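Local structure of bottromycin amidohydrolase (Streptomyces purpureus, 6I5S) at residues His210-Gln213 and Ala214-Leu217; Asp186-Glu189 and Arg190-Glu194; Ser152-Pro155 and Gln156-Ile160; Asp247-Ala250 and Asp251-His255; Pro235-Phe238 and Arg239-Ala242. The protein is a thiazoline-specific amidohydrolase that acts as gatekeeper of bottromycin biosynthesis, probably hydrolysing its precursor at a pair of zinc ions. All coordinates share one frame; numbering follows the deposited sequence.

Contact 1: residues His210-Gln213 and Ala214-Leu217; sequences HVPQ and AVRL. With ZN (zinc ion), chain B.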
# COMPACT_ATOMS: atom_id res chain seq x y z
N HIS A 210 14.02 -1.92 5.14
CA HIS A 210 14.41 -3.15 5.80
C HIS A 210 15.37 -2.87 6.93
O HIS A 210 16.34 -2.16 6.72
CB HIS A 210 15.11 -4.10 4.82
CG HIS A 210 14.26 -4.56 3.67
ND1 HIS A 210 14.65 -5.57 2.82
CD2 HIS A 210 13.05 -4.14 3.23
CE1 HIS A 210 13.71 -5.76 1.91
NE2 HIS A 210 12.73 -4.90 2.13
N VAL A 211 15.16 -3.49 8.09
CA VAL A 211 16.17 -3.37 9.15
C VAL A 211 17.44 -4.00 8.62
O VAL A 211 17.44 -5.19 8.29
CB VAL A 211 15.75 -4.07 10.46
CG1 VAL A 211 16.88 -4.08 11.51
CG2 VAL A 211 14.46 -3.41 11.03
N PRO A 212 18.55 -3.27 8.51
CA PRO A 212 19.75 -3.89 7.93
C PRO A 212 20.31 -4.97 8.83
O PRO A 212 20.21 -4.90 10.05
CB PRO A 212 20.72 -2.72 7.79
CG PRO A 212 19.81 -1.51 7.74
CD PRO A 212 18.72 -1.81 8.67
N GLN A 213 20.86 -5.99 8.19
CA GLN A 213 21.40 -7.13 8.92
C GLN A 213 22.44 -6.70 9.95
O GLN A 213 22.53 -7.32 11.03
CB GLN A 213 22.02 -8.12 7.95
CG GLN A 213 21.01 -8.90 7.14
CD GLN A 213 21.49 -10.28 6.77
OE1 GLN A 213 20.67 -11.15 6.47
NE2 GLN A 213 22.82 -10.51 6.79
N ALA A 214 23.19 -5.67 9.64
CA ALA A 214 24.29 -5.23 10.51
C ALA A 214 23.84 -4.25 11.57
O ALA A 214 24.70 -3.67 12.25
CB ALA A 214 25.40 -4.60 9.68
N VAL A 215 22.54 -4.02 11.70
CA VAL A 215 22.00 -3.05 12.65
C VAL A 215 21.12 -3.75 13.69
O VAL A 215 20.21 -4.53 13.33
CB VAL A 215 21.21 -1.95 11.93
CG1 VAL A 215 20.51 -1.00 12.94
CG2 VAL A 215 22.15 -1.13 10.99
N ARG A 216 21.32 -3.39 14.95
CA ARG A 216 20.50 -3.86 16.05
C ARG A 216 19.05 -3.47 15.85
O ARG A 216 18.72 -2.35 15.43
CB ARG A 216 20.99 -3.28 17.37
CG ARG A 216 22.40 -3.77 17.84
CD ARG A 216 22.90 -2.90 18.97
NE ARG A 216 24.18 -3.35 19.54
CZ ARG A 216 25.38 -3.05 19.04
NH1 ARG A 216 25.47 -2.29 17.96
NH2 ARG A 216 26.50 -3.50 19.63
N LEU A 217 18.15 -4.37 16.21
CA LEU A 217 16.74 -4.08 15.99
C LEU A 217 16.32 -2.86 16.78
O LEU A 217 15.58 -2.01 16.28
CB LEU A 217 15.88 -5.27 16.39
CG LEU A 217 14.39 -5.10 16.42
CD1 LEU A 217 13.85 -4.83 15.03
CD2 LEU A 217 13.76 -6.36 17.01
ZN ZN B . 11.09 -5.16 0.76
O HOH W 1 12.17 -5.90 -0.94
O HOH W 2 9.63 -5.63 -0.87
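Pro212 and Val215 lie side by side and point the same way, joined both by their backbones and by their side chains. In the backbone, Val215 N donates to Pro212 O over 3.0 Å. This is a type I beta turn, with Gln213 and Ala214 at its exposed corners, and it ends just before Arg216, the N-cap of helix 217-223.

The apolar contacts flank that bond. Val215 has CG2 anti to its carbonyl carbon, which lays this methyl along the proline ring, 3.8 Å from Pro212 CB and 4.0 Å from Pro212 CG. Phe193 and Ala220 pack against the same valine from helices 190-203 and 217-223. Just before Pro212, Val211 CG2 meets Leu217 CD1 at 4.3 Å. The other methyl of Val211, CG1, rests instead on a carbonyl oxygen, 3.8 Å from Val215 O.

Metal binding belongs to the other end. His210 NE2 coordinates the zinc ion, which also carries two waters and is shared with His229 and the carboxylated lysine at position 183. His210 ND1 is hydrogen-bonded to Asp186, a second-shell carboxylate that fixes the imidazole's rotation, and the ring stacks on Tyr185.

Contact 2: residues Asp186-Glu189 and Arg190-Glu194; sequences DDVE and RPVFE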
# COMPACT_ATOMS: atom_id res chain seq x y z
N ASP A 186 19.00 -4.39 3.00
CA ASP A 186 19.53 -5.26 4.06
C ASP A 186 21.01 -5.15 4.26
O ASP A 186 21.50 -5.50 5.35
CB ASP A 186 19.21 -6.71 3.76
CG ASP A 186 17.69 -6.93 3.55
OD1 ASP A 186 16.98 -7.30 4.51
OD2 ASP A 186 17.25 -6.71 2.45
N ASP A 187 21.76 -4.77 3.24
CA ASP A 187 23.22 -4.86 3.32
C ASP A 187 23.88 -3.51 3.57
O ASP A 187 25.11 -3.39 3.47
CB ASP A 187 23.77 -5.51 2.03
CG ASP A 187 23.53 -7.00 2.00
OD1 ASP A 187 24.14 -7.71 2.80
OD2 ASP A 187 22.68 -7.48 1.22
N VAL A 188 23.10 -2.50 3.97
CA VAL A 188 23.73 -1.25 4.41
C VAL A 188 24.60 -1.54 5.62
O VAL A 188 24.14 -2.13 6.60
CB VAL A 188 22.68 -0.18 4.72
CG1 VAL A 188 23.40 1.12 5.22
CG2 VAL A 188 21.90 0.16 3.47
N GLU A 189 25.85 -1.08 5.58
CA GLU A 189 26.76 -1.34 6.68
C GLU A 189 26.39 -0.49 7.89
O GLU A 189 25.85 0.61 7.77
CB GLU A 189 28.20 -1.03 6.24
CG GLU A 189 28.75 -1.99 5.20
CD GLU A 189 29.87 -1.41 4.32
OE1 GLU A 189 29.73 -0.28 3.75
OE2 GLU A 189 30.90 -2.11 4.17
N ARG A 190 26.77 -0.97 9.09
CA ARG A 190 26.32 -0.29 10.31
C ARG A 190 26.81 1.15 10.40
O ARG A 190 26.00 2.03 10.72
CB ARG A 190 26.78 -1.08 11.55
CG ARG A 190 26.18 -0.53 12.85
CD ARG A 190 27.00 -0.86 14.11
NE ARG A 190 28.33 -0.24 14.02
CZ ARG A 190 29.46 -0.90 13.77
NH1 ARG A 190 29.45 -2.23 13.62
NH2 ARG A 190 30.61 -0.22 13.68
N PRO A 191 28.09 1.46 10.19
CA PRO A 191 28.54 2.88 10.28
C PRO A 191 27.86 3.79 9.25
O PRO A 191 27.62 4.99 9.49
CB PRO A 191 30.05 2.77 10.05
CG PRO A 191 30.41 1.41 9.99
CD PRO A 191 29.20 0.54 9.88
N VAL A 192 27.59 3.24 8.08
CA VAL A 192 26.89 3.98 7.04
C VAL A 192 25.45 4.24 7.44
O VAL A 192 24.95 5.36 7.27
CB VAL A 192 27.04 3.25 5.70
CG1 VAL A 192 26.27 3.98 4.61
CG2 VAL A 192 28.52 3.12 5.29
N PHE A 193 24.75 3.22 7.98
CA PHE A 193 23.40 3.42 8.49
C PHE A 193 23.38 4.53 9.54
O PHE A 193 22.50 5.40 9.53
CB PHE A 193 22.85 2.11 9.03
CG PHE A 193 21.48 2.24 9.62
CD1 PHE A 193 20.36 2.10 8.82
CD2 PHE A 193 21.33 2.52 10.96
CE1 PHE A 193 19.09 2.19 9.40
CE2 PHE A 193 20.08 2.60 11.54
CZ PHE A 193 18.97 2.46 10.77
N GLU A 194 24.32 4.50 10.48
CA GLU A 194 24.30 5.47 11.57
C GLU A 194 24.46 6.88 11.05
O GLU A 194 23.80 7.82 11.53
CB GLU A 194 25.41 5.18 12.60
CG GLU A 194 25.17 3.94 13.40
CD GLU A 194 26.34 3.53 14.30
OE1 GLU A 194 27.41 4.19 14.37
OE2 GLU A 194 26.17 2.48 14.98
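Val188 and Phe193 meet with their side chains at about a right angle, one methyl of the valine lying against the base of the phenylalanine and not against its ring. Val188 CG1 stands anti to its backbone N (chi1 179°), and this carries it forward over the start of the helix. There it touches Phe193 CB at 4.0 Å and Phe193 N at 3.7 Å, and it reaches Val192 CG1 at 4.1 Å.

Glu189 turns to another side. Its chain runs out extended beyond CG and slants across Val192, so that Glu189 OE1 comes to 3.9 Å from Val192 CG2, a carboxylate oxygen resting on a methyl. Glu189 is the N-cap residue of helix 190-203. Its carbonyl opens the helical bonding: Phe193 N donates to Glu189 O over 2.8 Å in an almost straight bond.

On the outer face, the guanidinium of Arg190 has Pro191 CD 4.0 Å over one face, displaced toward the rim. Glu194 OE2 lies in plane at its edge, forming a long salt bridge of 3.6 Å to Arg190 NE.

The contact thus joins the loop that follows helix 164-177 to the first turn of helix 190-203. Val192 packs on Val161 just beyond strand 159-160, Glu189 touches Pro150, and Asp187 N is bonded to Asp148 of strand 147-148.

Contact 3: residues Ser152-Pro155 and Gln156-Ile160; sequences SHVP and QAATI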
# COMPACT_ATOMS: atom_id res chain seq x y z
N SER A 152 25.20 -5.85 -1.74
CA SER A 152 23.77 -5.84 -2.05
C SER A 152 23.40 -7.04 -2.90
O SER A 152 24.15 -7.44 -3.80
CB SER A 152 23.43 -4.55 -2.81
OG SER A 152 22.10 -4.61 -3.29
N HIS A 153 22.22 -7.61 -2.63
CA HIS A 153 21.63 -8.60 -3.52
C HIS A 153 20.90 -7.98 -4.72
O HIS A 153 20.45 -8.71 -5.60
CB HIS A 153 20.66 -9.46 -2.72
CG HIS A 153 21.34 -10.38 -1.74
ND1 HIS A 153 20.86 -11.65 -1.45
CD2 HIS A 153 22.47 -10.23 -1.01
CE1 HIS A 153 21.67 -12.23 -0.58
NE2 HIS A 153 22.65 -11.39 -0.29
N VAL A 154 20.75 -6.66 -4.75
CA VAL A 154 20.09 -5.97 -5.87
C VAL A 154 20.98 -4.84 -6.36
O VAL A 154 20.52 -3.70 -6.45
CB VAL A 154 18.72 -5.44 -5.46
CG1 VAL A 154 17.73 -6.60 -5.40
CG2 VAL A 154 18.79 -4.70 -4.11
N PRO A 155 22.24 -5.12 -6.70
CA PRO A 155 23.18 -4.02 -6.99
C PRO A 155 22.83 -3.22 -8.24
O PRO A 155 23.26 -2.06 -8.36
CB PRO A 155 24.52 -4.75 -7.15
CG PRO A 155 24.15 -6.12 -7.55
CD PRO A 155 22.87 -6.44 -6.83
N GLN A 156 22.08 -3.81 -9.16
CA GLN A 156 21.69 -3.12 -10.38
C GLN A 156 20.72 -2.00 -10.06
O GLN A 156 20.92 -0.84 -10.46
CB GLN A 156 21.09 -4.12 -11.38
CG GLN A 156 19.69 -4.69 -11.03
CD GLN A 156 19.67 -5.57 -9.77
OE1 GLN A 156 20.71 -5.94 -9.22
NE2 GLN A 156 18.47 -5.92 -9.31
N ALA A 157 19.69 -2.31 -9.28
CA ALA A 157 18.61 -1.39 -8.99
C ALA A 157 18.89 -0.49 -7.79
O ALA A 157 18.25 0.57 -7.67
CB ALA A 157 17.32 -2.18 -8.73
N ALA A 158 19.80 -0.87 -6.91
CA ALA A 158 20.03 -0.09 -5.71
C ALA A 158 21.11 0.97 -5.94
O ALA A 158 22.00 0.82 -6.77
CB ALA A 158 20.46 -0.99 -4.54
N THR A 159 21.00 2.04 -5.17
CA THR A 159 22.07 3.03 -5.04
C THR A 159 23.02 2.52 -3.97
O THR A 159 22.64 2.49 -2.80
CB THR A 159 21.47 4.36 -4.63
OG1 THR A 159 20.53 4.73 -5.60
CG2 THR A 159 22.56 5.49 -4.53
N ILE A 160 24.25 2.15 -4.34
CA ILE A 160 25.20 1.59 -3.40
C ILE A 160 25.90 2.71 -2.64
O ILE A 160 26.55 3.58 -3.24
CB ILE A 160 26.22 0.69 -4.10
CG1 ILE A 160 25.52 -0.41 -4.91
CG2 ILE A 160 27.16 0.11 -3.07
CD1 ILE A 160 24.60 -1.28 -4.10
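Val154 spreads its side chain between Gln156 and Ala158. At its base, Val154 CB lies 3.9 Å from Gln156 NE2. From there CG1 runs out beside the backbone N, anti to the carbonyl carbon, and stays next to the same amide, 4.0 Å from Gln156 NE2. Both distances are approximate, because the glutamine is poorly ordered. The other branch, CG2, occupies the position between backbone N and carbonyl carbon (chi1 -76° places CG1, and CG2 follows). It turns toward Ala158, whose CB it meets at 4.1 Å. Tyr185 and Asp148 also border this valine.

As modelled, the glutamine crosses Val154 and Pro155 at a slant: chi1 of 71° and a bend at chi2 fold its amide over the Val154-Pro155 peptide.

Two turns follow one another in this loop, which links the parallel strands 147-148 and 159-160, and they share Val154. In the first, an ST turn, Ser152 OG accepts from Val154 N at 2.9 Å, and the same hydroxyl is hydrogen-bonded to Asp148. In the second, Val154 O gathers two amides: Ala158 N, four residues on, at 3.0 Å, and Ala157 N in a weak bond at 3.3 Å and only 122°. Beyond the turns, Ile160 points back across the loop opening, and its CD1 packs on Ser152 CB at 3.7 Å and on Pro155 CA at 4.2 Å.

Contact 4: residues Asp247-Ala250 and Asp251-His255; sequences DALA and DALRH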
# COMPACT_ATOMS: atom_id res chain seq x y z
N ASP A 247 12.58 -23.39 6.59
CA ASP A 247 13.26 -23.92 7.77
C ASP A 247 13.88 -22.79 8.60
O ASP A 247 13.81 -22.79 9.83
CB ASP A 247 14.36 -24.90 7.35
CG ASP A 247 13.82 -26.19 6.76
OD1 ASP A 247 12.60 -26.45 6.86
OD2 ASP A 247 14.63 -26.95 6.21
N ALA A 248 14.54 -21.84 7.94
CA ALA A 248 15.13 -20.72 8.66
C ALA A 248 14.06 -19.86 9.32
O ALA A 248 14.22 -19.38 10.45
CB ALA A 248 15.96 -19.87 7.67
N LEU A 249 12.95 -19.65 8.65
CA LEU A 249 11.88 -18.89 9.28
C LEU A 249 11.30 -19.69 10.45
O LEU A 249 11.09 -19.14 11.54
CB LEU A 249 10.79 -18.52 8.27
CG LEU A 249 9.57 -17.78 8.78
CD1 LEU A 249 9.99 -16.41 9.32
CD2 LEU A 249 8.45 -17.58 7.69
N ALA A 250 11.06 -21.00 10.25
CA ALA A 250 10.60 -21.83 11.35
C ALA A 250 11.53 -21.76 12.55
O ALA A 250 11.08 -21.65 13.69
CB ALA A 250 10.45 -23.28 10.88
N ASP A 251 12.85 -21.81 12.32
CA ASP A 251 13.82 -21.71 13.40
C ASP A 251 13.73 -20.37 14.10
O ASP A 251 13.81 -20.29 15.34
CB ASP A 251 15.21 -21.93 12.85
CG ASP A 251 15.50 -23.40 12.49
OD1 ASP A 251 14.66 -24.31 12.78
OD2 ASP A 251 16.59 -23.63 11.91
N ALA A 252 13.61 -19.28 13.33
CA ALA A 252 13.50 -17.96 13.91
C ALA A 252 12.27 -17.87 14.82
O ALA A 252 12.33 -17.33 15.93
CB ALA A 252 13.42 -16.91 12.80
N LEU A 253 11.14 -18.39 14.35
CA LEU A 253 9.93 -18.30 15.15
C LEU A 253 10.02 -19.21 16.36
O LEU A 253 9.54 -18.85 17.44
CB LEU A 253 8.72 -18.64 14.28
CG LEU A 253 8.43 -17.63 13.17
CD1 LEU A 253 7.40 -18.11 12.18
CD2 LEU A 253 7.96 -16.34 13.78
N ARG A 254 10.64 -20.38 16.20
CA ARG A 254 10.90 -21.26 17.34
C ARG A 254 11.58 -20.48 18.46
O ARG A 254 11.23 -20.64 19.63
CB ARG A 254 11.74 -22.46 16.88
CG ARG A 254 12.54 -23.22 17.94
CD ARG A 254 11.66 -23.96 18.87
NE ARG A 254 12.42 -24.86 19.73
CZ ARG A 254 13.12 -24.48 20.79
NH1 ARG A 254 13.16 -23.19 21.12
NH2 ARG A 254 13.78 -25.37 21.53
N HIS A 255 12.54 -19.61 18.12
CA HIS A 255 13.27 -18.84 19.12
C HIS A 255 12.66 -17.46 19.37
O HIS A 255 13.37 -16.53 19.73
CB HIS A 255 14.74 -18.69 18.71
CG HIS A 255 15.48 -20.00 18.66
ND1 HIS A 255 15.80 -20.73 19.79
CD2 HIS A 255 15.96 -20.71 17.61
CE1 HIS A 255 16.43 -21.83 19.44
NE2 HIS A 255 16.54 -21.85 18.12
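The carboxylate of Asp251 leans back over Asp247, with Asp251 CG 3.2 Å from Asp247 O. This brings two acceptors close together, with Asp251 OD1 3.4 Å from Asp247 O. The same carbonyl is satisfied by Asp251's own amide, Asp251 N donating to Asp247 O over 2.8 Å. The carboxylate follows its torsion there: CG stands beside the backbone N (chi1 -74°), on the side that faces the previous turn. The other flat group, the imidazole of His255, has Arg254 CG on one face, 4.2 Å above the plane and over its centre. A first torsion of 158°, which sets CG opposite the arginine's backbone N, places it there.

On the buried side of the helix, Leu249 and Leu253 stand one turn apart and cross at a slant, Leu249 CG touching Leu253 CD1 at 4.0 Å. Both pack on Leu325 of helix 316-338, and Leu253 also meets Ile332.

The backbone is regular alpha-helix: like Asp251, the amides of Ala252, Leu253 and Arg254 each donate to the residue four before, Leu253 N meeting Leu249 O at 2.9 Å. His255 is the first residue to leave helical geometry.

Helix 245-254 is therefore amphipathic, leucines inward and acids outward. The carboxylates of Asp247 and Asp251 remain 6.6 Å apart between their OD1 atoms, and Asp247 is paired with Arg321. Asp251 lies in the last turn, near the C-terminal end of the helix, where the dipole would probably disfavour its charge slightly, whereas the positive charge of Arg254 would probably be favoured there.

Contact 5: residues Pro235-Phe238 and Arg239-Ala242; sequences PNVF and RLPA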
# COMPACT_ATOMS: atom_id res chain seq x y z
N PRO A 235 14.13 -12.90 10.26
CA PRO A 235 15.13 -12.64 9.23
C PRO A 235 14.49 -12.54 7.85
O PRO A 235 13.45 -13.12 7.56
CB PRO A 235 16.05 -13.86 9.32
CG PRO A 235 15.25 -14.89 9.89
CD PRO A 235 14.19 -14.29 10.75
N ASN A 236 15.16 -11.79 6.99
CA ASN A 236 14.80 -11.78 5.58
C ASN A 236 15.29 -13.08 4.96
O ASN A 236 16.43 -13.17 4.44
CB ASN A 236 15.40 -10.56 4.86
CG ASN A 236 15.05 -10.55 3.40
OD1 ASN A 236 14.37 -11.47 2.89
ND2 ASN A 236 15.49 -9.51 2.71
N VAL A 237 14.49 -14.14 5.10
CA VAL A 237 14.88 -15.45 4.61
C VAL A 237 14.97 -15.51 3.10
O VAL A 237 15.55 -16.44 2.54
CB VAL A 237 13.91 -16.53 5.14
CG1 VAL A 237 13.98 -16.61 6.66
CG2 VAL A 237 12.48 -16.29 4.69
N PHE A 238 14.47 -14.49 2.39
CA PHE A 238 14.54 -14.53 0.93
C PHE A 238 15.94 -14.23 0.44
O PHE A 238 16.23 -14.49 -0.73
CB PHE A 238 13.46 -13.61 0.33
CG PHE A 238 12.11 -13.96 0.85
CD1 PHE A 238 11.45 -15.13 0.42
CD2 PHE A 238 11.52 -13.21 1.85
CE1 PHE A 238 10.23 -15.50 0.97
CE2 PHE A 238 10.28 -13.59 2.37
CZ PHE A 238 9.66 -14.74 1.94
N ARG A 239 16.84 -13.84 1.36
CA ARG A 239 18.28 -13.76 1.06
C ARG A 239 18.94 -15.12 1.07
O ARG A 239 20.10 -15.21 0.66
CB ARG A 239 19.02 -12.88 2.05
CG ARG A 239 18.60 -11.40 1.98
CD ARG A 239 18.97 -10.65 3.24
NE ARG A 239 20.38 -10.77 3.55
CZ ARG A 239 21.34 -10.13 2.89
NH1 ARG A 239 21.05 -9.34 1.87
NH2 ARG A 239 22.60 -10.31 3.26
N LEU A 240 18.24 -16.17 1.50
CA LEU A 240 18.81 -17.52 1.60
C LEU A 240 18.43 -18.34 0.38
O LEU A 240 17.47 -18.01 -0.33
CB LEU A 240 18.31 -18.24 2.87
CG LEU A 240 18.59 -17.48 4.17
CD1 LEU A 240 17.77 -18.03 5.30
CD2 LEU A 240 20.10 -17.53 4.49
N PRO A 241 19.14 -19.45 0.13
CA PRO A 241 18.69 -20.41 -0.89
C PRO A 241 17.26 -20.88 -0.63
O PRO A 241 16.83 -21.05 0.52
CB PRO A 241 19.68 -21.57 -0.76
CG PRO A 241 20.89 -20.99 -0.10
CD PRO A 241 20.37 -19.90 0.81
N ALA A 242 16.52 -21.11 -1.73
CA ALA A 242 15.11 -21.46 -1.61
C ALA A 242 14.86 -22.65 -0.69
O ALA A 242 13.86 -22.68 0.03
CB ALA A 242 14.54 -21.74 -3.00
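Asn236 and Arg239 cross at about a right angle, the amide lying against the aliphatic part of the arginine. Asn236 ND2 is 3.7 Å from both CG and CD of Arg239, and the amide and guanidinium planes are 54° apart. In the arginine, CG beside the backbone N (chi1 -66°) and an extended chi2 lay CG and CD along the amide; the bend at chi3 then turns the guanidinium away, toward Asp187. For its part, Asn236 has CG anti to the backbone N (chi1 179°), and this swings OD1 over the following peptide to accept from Phe238 N at 3.1 Å, closing an Asx turn.

Val237 holds CG2 over the centre of the Phe238 ring, 4.1 Å above the plane, while its CB meets Leu240 CD1 at 4.1 Å. Beneath these side chains the backbone winds as a short 3-10 turn: Arg239 N donates to Asn236 O at 3.2 Å and Leu240 N to Val237 O at 2.9 Å.

Asn236 is thus gripped on both ends of its amide, since ND2 also makes a weak hydrogen bond to Asp186. Arg239, paired with Asp187 and weakly bonded to Gln213, probably balances part of the negative charge of the acids near the zinc site.

Overall arrangement
Contacts 1, 2 and 5 meet at Asp186, in the second shell behind the zinc ligand His210. Asp186 OD2 is 2.9 Å from His210 ND1, and Asp186 OD1 makes a weak bond of 3.2 Å with Asn236 ND2. Arg239 of contact 5 makes a second junction: its NH1 is 2.6 Å from Asp187 OD2 of contact 2, and its NE is weakly bonded to Gln213 OE1 of contact 1 at 3.0 Å. Contact 3 leans on this cluster through His153, which packs on both Asp187 and Arg239, and the side chain of Val154 is about 9 Å from a zinc ion. Contact 4 stands behind contact 5, their centres about 12 Å apart, with Ala248 and Ala252 packed on Leu240 and Pro235.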